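Long-range contact in Emp46p (Saccharomyces cerevisiae, PDB 2A6X), which probably takes part in glycoprotein secretion as a calcium-independent cargo receptor with a carbohydrate recognition domain: residues A127-G132 against P142-C147. The protein carries 1 engineered substitution. Residues are numbered along the deposited sequence; the frame is centred on the assembly and turned at random.
Sequences AFLNDG and PYFASC. Engineered in segment 127-132: Phe128 (natural residue Tyr).
Tyr143 reaches the ring of the engineered Phe128 in two ways. Its CB lies over one face, 3.9 Å from the Phe128 ring centroid and 17° off the normal, a CH-pi contact; its own ring, with planes at 89°, turns an edge toward the face of Phe128 in an offset T-shaped pair. The Tyr143 torsion (chi1 47°), with CG between the backbone N and carbonyl carbon, sets the CD2 edge of the ring beside Phe128 CZ, while the hydroxyl end leads away. Pro142 closes in at the rim of the Phe128 ring, where Pro142 CD lies 3.8 Å from Phe128 CE1. Ala127 and Ala145 form an antiparallel hydrogen-bonded pair, in which Ala127 N donates to Ala145 O (2.9 Å), while Phe144 N donates to Ala127 O (2.9 Å). In this legume-lectin-like beta sandwich the pair adds strand 145-148 to the edge of one sheet, beside 124-131; Cys147 is disulfide-bonded to Cys181 of the other sheet. Phe144, its CG placed as in Tyr143, sets its ring between the side chains of Ala127 and Leu129: Phe144 CE2 meets Leu129 CG at 3.6 Å and Phe144 CZ meets Ala127 CB at 3.7 Å. Beyond the paired residues, one water accepts from Leu129 N at 3.0 Å and donates to Pro142 O, bridging the diverging backbones.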
# COMPACT_ATOMS: atom_id res chain seq x y z
N ALA A 127 1.95 -8.49 7.21
CA ALA A 127 3.01 -7.50 7.10
C ALA A 127 4.36 -8.20 7.07
O ALA A 127 4.62 -9.08 7.89
CB ALA A 127 2.94 -6.54 8.26
N PHE A 128 5.20 -7.79 6.13
CA PHE A 128 6.48 -8.45 5.85
C PHE A 128 7.61 -7.42 5.83
O PHE A 128 7.48 -6.34 5.26
CB PHE A 128 6.48 -9.16 4.49
CG PHE A 128 5.40 -10.18 4.32
CD1 PHE A 128 5.68 -11.54 4.46
CD2 PHE A 128 4.12 -9.81 3.95
CE1 PHE A 128 4.67 -12.49 4.30
CE2 PHE A 128 3.13 -10.75 3.79
CZ PHE A 128 3.41 -12.09 3.94
N LEU A 129 8.76 -7.80 6.39
CA LEU A 129 9.99 -7.06 6.22
C LEU A 129 10.97 -7.85 5.36
O LEU A 129 11.04 -9.08 5.44
CB LEU A 129 10.64 -6.84 7.58
CG LEU A 129 9.94 -5.89 8.50
CD1 LEU A 129 10.44 -6.09 9.95
CD2 LEU A 129 10.14 -4.47 8.01
N ASN A 130 11.72 -7.14 4.54
CA ASN A 130 12.85 -7.73 3.83
C ASN A 130 13.99 -6.72 3.87
O ASN A 130 13.75 -5.52 3.83
CB ASN A 130 12.45 -8.09 2.40
CG ASN A 130 13.41 -9.09 1.75
OD1 ASN A 130 14.48 -9.40 2.28
ND2 ASN A 130 13.01 -9.61 0.58
N ASP A 131 15.23 -7.21 3.98
CA ASP A 131 16.41 -6.33 4.05
C ASP A 131 17.25 -6.27 2.77
O ASP A 131 18.41 -5.83 2.79
CB ASP A 131 17.29 -6.71 5.26
CG ASP A 131 17.87 -8.12 5.16
OD1 ASP A 131 17.60 -8.87 4.19
OD2 ASP A 131 18.63 -8.57 6.04
N GLY A 132 16.67 -6.72 1.66
CA GLY A 132 17.32 -6.64 0.36
C GLY A 132 18.24 -7.80 0.01
O GLY A 132 18.75 -7.86 -1.12
N PRO A 142 6.12 -16.03 6.44
CA PRO A 142 7.17 -15.35 7.22
C PRO A 142 6.82 -13.90 7.65
O PRO A 142 7.72 -13.11 7.93
CB PRO A 142 8.32 -15.33 6.24
CG PRO A 142 7.64 -15.08 4.94
CD PRO A 142 6.34 -15.83 4.99
N TYR A 143 5.54 -13.56 7.68
CA TYR A 143 5.11 -12.24 8.14
C TYR A 143 5.40 -12.03 9.64
O TYR A 143 5.39 -12.99 10.44
CB TYR A 143 3.61 -12.02 7.81
CG TYR A 143 2.69 -13.18 8.16
CD1 TYR A 143 2.16 -13.31 9.44
CD2 TYR A 143 2.31 -14.11 7.20
CE1 TYR A 143 1.32 -14.36 9.76
CE2 TYR A 143 1.47 -15.16 7.51
CZ TYR A 143 0.97 -15.27 8.79
OH TYR A 143 0.12 -16.31 9.13
N PHE A 144 5.68 -10.78 10.02
CA PHE A 144 5.94 -10.43 11.42
C PHE A 144 4.68 -10.01 12.17
O PHE A 144 4.65 -9.98 13.40
CB PHE A 144 7.05 -9.36 11.52
CG PHE A 144 6.63 -7.98 11.11
CD1 PHE A 144 5.99 -7.11 11.99
CD2 PHE A 144 6.85 -7.55 9.81
CE1 PHE A 144 5.58 -5.84 11.55
CE2 PHE A 144 6.45 -6.28 9.39
CZ PHE A 144 5.82 -5.44 10.27
N ALA A 145 3.61 -9.70 11.42
CA ALA A 145 2.36 -9.28 12.00
C ALA A 145 1.23 -9.53 11.02
O ALA A 145 1.44 -9.66 9.82
CB ALA A 145 2.40 -7.82 12.37
N SER A 146 0.04 -9.65 11.59
CA SER A 146 -1.16 -9.95 10.79
C SER A 146 -2.44 -9.66 11.54
O SER A 146 -2.48 -9.56 12.77
CB SER A 146 -1.16 -11.40 10.34
OG SER A 146 -1.32 -12.29 11.45
N CYS A 147 -3.51 -9.55 10.77
CA CYS A 147 -4.85 -9.60 11.30
C CYS A 147 -5.80 -10.17 10.23
O CYS A 147 -5.48 -10.19 9.05
CB CYS A 147 -5.32 -8.22 11.80
SG CYS A 147 -5.48 -6.94 10.51
O HOH W 1 8.49 -10.33 7.96